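Local atomic coordinates of beta-lactamase/D-alanine Carboxypeptidase (Yersinia pestis, PDB entry 3RJU), a protein that probably acts as a serine hydrolase of the beta-lactamase and penicillin-binding protein family, cleaving beta-lactams or D-alanyl peptides. Residues Q241-S246 and R257-Y262; L75-I80 and P251-K256. All blocks are in the same frame, centred on the assembly; numbering follows the deposited sequence. Where two conformers were deposited one is given.

Contact 1: Q241-S246 and R257-Y262; sequences QQFLAS and REQALY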
ATOM      1  N   GLN A 241       1.570  -8.534  10.768  1.00 10.15           N
ATOM      2  CA  GLN A 241       1.246  -9.621  11.698  1.00 11.46           C
ATOM      3  C   GLN A 241      -0.251  -9.698  12.003  1.00 11.91           C
ATOM      4  O   GLN A 241      -0.777 -10.777  12.276  1.00 12.19           O
ATOM      5  CB  GLN A 241       2.039  -9.463  13.012  1.00 11.02           C
ATOM      6  CG  GLN A 241       1.796 -10.583  14.058  1.00 11.53           C
ATOM      7  CD  GLN A 241       2.301 -11.924  13.593  1.00 12.21           C
ATOM      8  OE1 GLN A 241       3.500 -12.192  13.647  1.00 13.58           O
ATOM      9  NE2 GLN A 241       1.397 -12.765  13.091  1.00 10.63           N
ATOM     10  N   GLN A 242      -0.951  -8.564  11.970  0.51 12.66           N
ATOM     11  CA  GLN A 242      -2.376  -8.591  12.336  0.51 12.83           C
ATOM     12  C   GLN A 242      -3.246  -9.368  11.346  0.51 11.10           C
ATOM     13  O   GLN A 242      -4.392  -9.697  11.657  0.51 11.20           O
ATOM     14  CB  GLN A 242      -2.991  -7.206  12.640  0.51 15.52           C
ATOM     15  CG  GLN A 242      -2.198  -5.975  12.257  0.51 15.71           C
ATOM     16  CD  GLN A 242      -3.075  -4.828  11.746  0.51 13.66           C
ATOM     17  OE1 GLN A 242      -4.016  -4.367  12.411  0.51 17.84           O
ATOM     18  NE2 GLN A 242      -2.772  -4.373  10.564  0.51  4.47           N
ATOM     19  N   PHE A 243      -2.705  -9.685  10.172  1.00 10.22           N
ATOM     20  CA  PHE A 243      -3.457 -10.498   9.203  1.00 10.04           C
ATOM     21  C   PHE A 243      -3.231 -12.000   9.346  1.00 11.55           C
ATOM     22  O   PHE A 243      -3.886 -12.792   8.677  1.00 13.53           O
ATOM     23  CB  PHE A 243      -3.148 -10.076   7.760  1.00 10.13           C
ATOM     24  CG  PHE A 243      -3.487  -8.633   7.470  1.00 10.02           C
ATOM     25  CD1 PHE A 243      -4.748  -8.280   7.007  1.00 11.33           C
ATOM     26  CD2 PHE A 243      -2.551  -7.631   7.683  1.00  9.64           C
ATOM     27  CE1 PHE A 243      -5.070  -6.956   6.759  1.00  9.51           C
ATOM     28  CE2 PHE A 243      -2.868  -6.301   7.434  1.00 11.05           C
ATOM     29  CZ  PHE A 243      -4.116  -5.968   6.948  1.00 10.48           C
ATOM     30  N   LEU A 244      -2.318 -12.383  10.232  1.00 12.37           N
ATOM     31  CA  LEU A 244      -1.804 -13.753  10.271  1.00 12.37           C
ATOM     32  C   LEU A 244      -1.958 -14.318  11.661  1.00 13.56           C
ATOM     33  O   LEU A 244      -1.638 -13.648  12.635  1.00 17.01           O
ATOM     34  CB  LEU A 244      -0.309 -13.746   9.908  1.00 12.47           C
ATOM     35  CG  LEU A 244       0.015 -13.085   8.573  1.00 11.64           C
ATOM     36  CD1 LEU A 244       1.529 -13.016   8.344  1.00 13.42           C
ATOM     37  CD2 LEU A 244      -0.667 -13.853   7.452  1.00 11.88           C
ATOM     38  N   ALA A 245      -2.411 -15.562  11.768  1.00 12.37           N
ATOM     39  CA  ALA A 245      -2.504 -16.203  13.076  1.00 14.12           C
ATOM     40  C   ALA A 245      -1.134 -16.719  13.542  1.00 16.13           C
ATOM     41  O   ALA A 245      -0.289 -17.131  12.739  1.00 13.88           O
ATOM     42  CB  ALA A 245      -3.510 -17.346  13.042  1.00 13.44           C
ATOM     43  N   SER A 246      -0.948 -16.740  14.855  0.74 18.77           N
ATOM     44  CA  SER A 246       0.213 -17.365  15.473  0.74 19.08           C
ATOM     45  C   SER A 246      -0.237 -17.993  16.780  0.74 20.21           C
ATOM     46  O   SER A 246      -1.420 -17.986  17.102  0.74 21.17           O
ATOM     47  CB  SER A 246       1.301 -16.328  15.759  0.74 21.94           C
ATOM     48  OG  SER A 246       0.894 -15.432  16.786  0.74 22.46           O
ATOM     49  N   ARG A 257     -12.578  -8.496   6.636  1.00 10.41           N
ATOM     50  CA  ARG A 257     -13.289  -7.435   5.924  1.00 10.34           C
ATOM     51  C   ARG A 257     -12.306  -6.611   5.106  1.00 10.63           C
ATOM     52  O   ARG A 257     -12.599  -6.194   3.985  1.00 11.46           O
ATOM     53  CB  ARG A 257     -14.079  -6.549   6.893  1.00 11.32           C
ATOM     54  CG  ARG A 257     -15.398  -7.175   7.344  1.00 12.64           C
ATOM     55  CD  ARG A 257     -16.132  -6.275   8.323  1.00 15.07           C
ATOM     56  NE  ARG A 257     -15.691  -6.513   9.696  1.00 17.53           N
ATOM     57  CZ  ARG A 257     -15.064  -5.631  10.466  1.00 17.78           C
ATOM     58  NH1 ARG A 257     -14.762  -4.410  10.008  1.00 17.24           N
ATOM     59  NH2 ARG A 257     -14.712  -5.990  11.692  1.00 17.04           N
ATOM     60  N   GLU A 258     -11.115  -6.382   5.651  1.00 10.55           N
ATOM     61  CA  GLU A 258     -10.137  -5.584   4.919  1.00 10.00           C
ATOM     62  C   GLU A 258      -9.700  -6.263   3.644  1.00  9.44           C
ATOM     63  O   GLU A 258      -9.365  -5.585   2.680  1.00 10.75           O
ATOM     64  CB  GLU A 258      -8.918  -5.298   5.778  1.00  9.85           C
ATOM     65  CG  GLU A 258      -9.184  -4.242   6.849  1.00 10.08           C
ATOM     66  CD  GLU A 258      -8.000  -4.050   7.764  1.00 11.27           C
ATOM     67  OE1 GLU A 258      -6.855  -3.997   7.265  1.00  9.93           O
ATOM     68  OE2 GLU A 258      -8.211  -3.959   8.992  1.00 10.53           O
ATOM     69  N   GLN A 259      -9.708  -7.596   3.647  1.00 10.76           N
ATOM     70  CA  GLN A 259      -9.215  -8.380   2.507  1.00 11.39           C
ATOM     71  C   GLN A 259     -10.333  -8.954   1.648  1.00 11.04           C
ATOM     72  O   GLN A 259     -10.092  -9.784   0.766  1.00 12.40           O
ATOM     73  CB  GLN A 259      -8.256  -9.477   2.997  1.00 12.96           C
ATOM     74  CG  GLN A 259      -7.007  -8.874   3.597  1.00 13.25           C
ATOM     75  CD  GLN A 259      -5.909  -9.884   3.851  1.00 15.52           C
ATOM     76  OE1 GLN A 259      -6.160 -10.980   4.351  1.00 16.95           O
ATOM     77  NE2 GLN A 259      -4.671  -9.511   3.507  1.00 15.09           N
ATOM     78  N   ALA A 260     -11.552  -8.477   1.878  1.00 10.56           N
ATOM     79  CA  ALA A 260     -12.689  -8.908   1.068  1.00 11.70           C
ATOM     80  C   ALA A 260     -12.489  -8.490  -0.385  1.00 12.02           C
ATOM     81  O   ALA A 260     -11.990  -7.393  -0.681  1.00 11.60           O
ATOM     82  CB  ALA A 260     -13.984  -8.313   1.611  1.00 12.90           C
ATOM     83  N   LEU A 261     -12.891  -9.364  -1.296  1.00 11.51           N
ATOM     84  CA  LEU A 261     -12.741  -9.090  -2.709  1.00 10.68           C
ATOM     85  C   LEU A 261     -14.054  -8.611  -3.296  1.00 11.36           C
ATOM     86  O   LEU A 261     -15.109  -9.163  -2.992  1.00 12.36           O
ATOM     87  CB  LEU A 261     -12.288 -10.341  -3.425  1.00 12.36           C
ATOM     88  CG  LEU A 261     -10.921 -10.796  -2.914  1.00 13.04           C
ATOM     89  CD1 LEU A 261     -10.610 -12.135  -3.512  1.00 14.45           C
ATOM     90  CD2 LEU A 261      -9.840  -9.772  -3.263  1.00 13.60           C
ATOM     91  N   TYR A 262     -13.973  -7.608  -4.163  1.00 11.12           N
ATOM     92  CA  TYR A 262     -15.165  -6.937  -4.688  1.00 11.62           C
ATOM     93  C   TYR A 262     -15.377  -7.071  -6.179  1.00 11.34           C
ATOM     94  O   TYR A 262     -16.529  -7.038  -6.643  1.00 13.77           O
ATOM     95  CB  TYR A 262     -15.202  -5.463  -4.272  1.00 11.77           C
ATOM     96  CG  TYR A 262     -15.576  -5.317  -2.823  1.00 11.07           C
ATOM     97  CD1 TYR A 262     -16.903  -5.145  -2.431  1.00 12.77           C
ATOM     98  CD2 TYR A 262     -14.615  -5.436  -1.828  1.00 11.55           C
ATOM     99  CE1 TYR A 262     -17.248  -5.037  -1.090  1.00 12.12           C
ATOM    100  CE2 TYR A 262     -14.949  -5.317  -0.481  1.00 11.32           C
ATOM    101  CZ  TYR A 262     -16.264  -5.140  -0.115  1.00 11.68           C
ATOM    102  OH  TYR A 262     -16.594  -5.041   1.215  1.00 12.93           O
TER
HETATM  103  O   HOH W   1      -6.130 -11.932   7.099  1.00 27.17           O
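The far edge of the Phe243 ring runs up against the carboxylate of Glu258, with CZ of Phe243 3.4 Å from OE1 of Glu258. That oxygen lies near the ring plane, where it faces the slightly positive hydrogens of the rim, and the carboxylate stands almost square to the ring at 87°. This is the tight, buried part of the contact. Glu258 is held from outside as well: Lys252 makes a salt bridge to OE1 and Ser254 hydrogen-bonds to OE2, so the acid would probably stay ionised beside the aromatic. Phe243 projects from a type I beta turn, Gln241 to Leu244, that follows helix 233-241; with CG anti to its own carbonyl carbon, the ring points at Glu258, which ends the one-turn helix 255-258. The contact thus joins the two ends of an excursion leading from helix 233-241 to edge strand 261-264 of the large antiparallel sheet, in the alpha-beta fold of serine beta-lactamases. Trp239 and Trp287 both meet the Phe243 ring edge-to-face, and Met315 of strand 309-316 packs on it too. Looser packing is found at Gln259, the residue just beyond the helix. Its extended side chain lays the amide obliquely by the ring, the planes 31° apart, with NE2 of Gln259 3.7 Å from CD1 of Phe243. A water bridges this side, donating to Phe243 O and to Gln259 OE1, each at 2.9 Å.

Contact 2: L75-I80 and P251-K256; sequences LADDGI and PKRSAK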
ATOM      1  N   LEU A  75     -13.839   2.512  10.077  1.00 11.49           N
ATOM      2  CA  LEU A  75     -14.883   3.531  10.229  1.00 11.07           C
ATOM      3  C   LEU A  75     -16.266   3.003   9.824  1.00 10.19           C
ATOM      4  O   LEU A  75     -17.284   3.410  10.391  1.00 12.43           O
ATOM      5  CB  LEU A  75     -14.541   4.800   9.431  1.00 11.22           C
ATOM      6  CG  LEU A  75     -13.377   5.628   9.980  1.00 11.13           C
ATOM      7  CD1 LEU A  75     -13.113   6.816   9.047  1.00 12.96           C
ATOM      8  CD2 LEU A  75     -13.645   6.109  11.392  1.00 12.00           C
ATOM      9  N   ALA A  76     -16.306   2.101   8.848  1.00  9.81           N
ATOM     10  CA  ALA A  76     -17.574   1.486   8.460  1.00 10.48           C
ATOM     11  C   ALA A  76     -18.102   0.613   9.589  1.00 11.44           C
ATOM     12  O   ALA A  76     -19.295   0.632   9.893  1.00 13.95           O
ATOM     13  CB  ALA A  76     -17.413   0.665   7.176  1.00  9.89           C
ATOM     14  N   ASP A  77     -17.223  -0.151  10.229  1.00 12.35           N
ATOM     15  CA  ASP A  77     -17.663  -0.951  11.371  1.00 14.83           C
ATOM     16  C   ASP A  77     -18.181  -0.068  12.509  1.00 15.75           C
ATOM     17  O   ASP A  77     -19.115  -0.458  13.230  1.00 17.93           O
ATOM     18  CB  ASP A  77     -16.531  -1.849  11.866  1.00 18.84           C
ATOM     19  CG  ASP A  77     -16.983  -2.780  12.969  1.00 27.61           C
ATOM     20  OD1 ASP A  77     -17.813  -3.679  12.691  1.00 30.27           O
ATOM     21  OD2 ASP A  77     -16.515  -2.607  14.114  1.00 31.03           O
ATOM     22  N   ASP A  78     -17.582   1.113  12.660  1.00 14.27           N
ATOM     23  CA  ASP A  78     -18.004   2.090  13.669  1.00 15.94           C
ATOM     24  C   ASP A  78     -19.333   2.766  13.316  1.00 14.98           C
ATOM     25  O   ASP A  78     -19.899   3.499  14.146  1.00 15.27           O
ATOM     26  CB  ASP A  78     -16.964   3.210  13.819  1.00 16.57           C
ATOM     27  CG  ASP A  78     -15.675   2.758  14.479  1.00 18.48           C
ATOM     28  OD1 ASP A  78     -15.642   1.665  15.096  1.00 18.57           O
ATOM     29  OD2 ASP A  78     -14.689   3.528  14.384  1.00 19.84           O
ATOM     30  N   GLY A  79     -19.809   2.565  12.091  1.00 15.56           N
ATOM     31  CA  GLY A  79     -21.007   3.251  11.628  1.00 16.69           C
ATOM     32  C   GLY A  79     -20.788   4.692  11.192  1.00 17.27           C
ATOM     33  O   GLY A  79     -21.752   5.433  10.994  1.00 20.55           O
ATOM     34  N   ILE A  80     -19.525   5.095  11.048  1.00 15.44           N
ATOM     35  CA  ILE A  80     -19.171   6.468  10.656  1.00 15.57           C
ATOM     36  C   ILE A  80     -19.202   6.715   9.136  1.00 15.47           C
ATOM     37  O   ILE A  80     -19.519   7.821   8.671  1.00 16.22           O
ATOM     38  CB  ILE A  80     -17.802   6.863  11.247  1.00 14.94           C
ATOM     39  CG1 ILE A  80     -17.920   6.996  12.779  1.00 17.12           C
ATOM     40  CG2 ILE A  80     -17.283   8.142  10.605  1.00 15.10           C
ATOM     41  CD1 ILE A  80     -16.596   7.139  13.477  1.00 18.57           C
ATOM     42  N   PRO A 251      -5.773 -13.251  14.040  1.00 14.37           N
ATOM     43  CA  PRO A 251      -5.792 -12.015  13.253  1.00 13.79           C
ATOM     44  C   PRO A 251      -6.725 -10.973  13.855  1.00 13.22           C
ATOM     45  O   PRO A 251      -7.687 -11.324  14.563  1.00 13.51           O
ATOM     46  CB  PRO A 251      -6.329 -12.473  11.896  1.00 13.68           C
ATOM     47  CG  PRO A 251      -6.009 -13.947  11.853  1.00 14.01           C
ATOM     48  CD  PRO A 251      -6.185 -14.424  13.247  1.00 14.78           C
ATOM     49  N   LYS A 252      -6.460  -9.707  13.551  1.00 12.77           N
ATOM     50  CA  LYS A 252      -7.322  -8.618  14.010  1.00 11.94           C
ATOM     51  C   LYS A 252      -8.756  -8.830  13.522  1.00 13.50           C
ATOM     52  O   LYS A 252      -8.994  -9.458  12.483  1.00 14.06           O
ATOM     53  CB  LYS A 252      -6.794  -7.257  13.535  1.00 13.14           C
ATOM     54  CG  LYS A 252      -6.672  -7.141  12.016  1.00 15.20           C
ATOM     55  CD  LYS A 252      -6.128  -5.772  11.570  1.00 16.56           C
ATOM     56  CE  LYS A 252      -5.884  -5.712  10.073  1.00 15.39           C
ATOM     57  NZ  LYS A 252      -5.373  -4.379   9.656  1.00 12.75           N
ATOM     58  N   ARG A 253      -9.698  -8.284  14.284  1.00 13.91           N
ATOM     59  CA  ARG A 253     -11.118  -8.453  14.018  1.00 15.84           C
ATOM     60  C   ARG A 253     -11.515  -8.087  12.584  1.00 13.54           C
ATOM     61  O   ARG A 253     -12.331  -8.768  11.962  1.00 14.40           O
ATOM     62  CB  ARG A 253     -11.933  -7.632  15.029  1.00 19.89           C
ATOM     63  CG  ARG A 253     -13.433  -7.732  14.833  1.00 24.25           C
ATOM     64  CD  ARG A 253     -14.182  -7.206  16.051  1.00 26.77           C
ATOM     65  NE  ARG A 253     -14.086  -5.752  16.180  1.00 28.53           N
ATOM     66  CZ  ARG A 253     -14.899  -4.906  15.552  1.00 29.20           C
ATOM     67  NH1 ARG A 253     -15.860  -5.378  14.769  1.00 29.33           N
ATOM     68  NH2 ARG A 253     -14.766  -3.595  15.716  1.00 29.45           N
ATOM     69  N   SER A 254     -10.939  -7.016  12.057  1.00 12.25           N
ATOM     70  CA  SER A 254     -11.317  -6.522  10.732  1.00 12.72           C
ATOM     71  C   SER A 254     -10.495  -7.108   9.582  1.00 11.08           C
ATOM     72  O   SER A 254     -10.659  -6.656   8.442  1.00 10.64           O
ATOM     73  CB  SER A 254     -11.170  -5.004  10.672  1.00 14.38           C
ATOM     74  OG  SER A 254      -9.821  -4.622  10.905  1.00 15.31           O
ATOM     75  N   ALA A 255      -9.603  -8.075   9.850  1.00 11.09           N
ATOM     76  CA  ALA A 255      -8.694  -8.544   8.782  1.00 11.44           C
ATOM     77  C   ALA A 255      -9.440  -9.095   7.575  1.00 11.50           C
ATOM     78  O   ALA A 255      -9.104  -8.785   6.427  1.00 11.40           O
ATOM     79  CB  ALA A 255      -7.725  -9.594   9.304  1.00 12.39           C
ATOM     80  N   LYS A 256     -10.458  -9.912   7.834  1.00 12.57           N
ATOM     81  CA  LYS A 256     -11.216 -10.508   6.734  1.00 12.17           C
ATOM     82  C   LYS A 256     -11.998  -9.471   5.945  1.00 12.68           C
ATOM     83  O   LYS A 256     -12.061  -9.545   4.720  1.00 14.39           O
ATOM     84  CB  LYS A 256     -12.109 -11.653   7.210  1.00 15.58           C
ATOM     85  CG  LYS A 256     -11.309 -12.920   7.442  1.00 18.40           C
ATOM     86  CD  LYS A 256     -12.152 -14.054   7.986  1.00 23.28           C
ATOM     87  CE  LYS A 256     -11.324 -15.333   8.079  1.00 26.95           C
ATOM     88  NZ  LYS A 256     -12.021 -16.414   8.829  1.00 29.72           N
TER
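Both partners, Asp77 and Arg253, send CG anti to the backbone nitrogen, and the arginine chain then bends at chi3 (71°), which turns its guanidinium to meet the acid coming from the opposite direction. The result is a salt bridge concentrated on a single oxygen. Arg253 presents its end: NH2 lies 2.6 Å from OD2 of Asp77, a short bond, and NH1 lies 2.9 Å from that same OD2. OD2 is close to the guanidinium plane, but the carboxylate is tilted 52° against it, so both nitrogens reach the oxygen from one face of the carboxylate, above its plane. OD1 of Asp77 takes a weak bond from NH1 of Arg253, at 3.3 Å though fairly straight. This is therefore a lopsided grip, unlike the flat fork in which each nitrogen has its own oxygen. Arg257 adds a weak, long ion pair to OD1, and the carboxylate probably eases the closeness of the two arginines. The helix closes with a Schellman motif at Gly79: its N, at positive phi, donates to Ala76 O, and Ile80 N bonds to Leu75 O. On the surface, the bridge ties the end of helix 64-77 to the turn Lys252 to Ala255 leading into helix 255-258, while Leu75, on the same helix end, packs against helices 162-175 and 179-191.

Contact 1 is buried, a nonpolar ring set among polar groups; contact 2 is a charged clasp at the surface. Their centres lie 11 Å apart, and both draw on the region of helix 255-258: contact 2 uses the turn before it, contact 1 its C-terminal end and exit. Lys252 couples them. Its backbone N probably hydrogen-bonds to Gln242 O, while its NZ, the partner of Glu258, also packs near Phe243 and pairs with Glu70 of helix 64-77. That helix is held to the 251-258 region by this inner ion pair, Lys252 with Glu70, as well as by the outer one of contact 2.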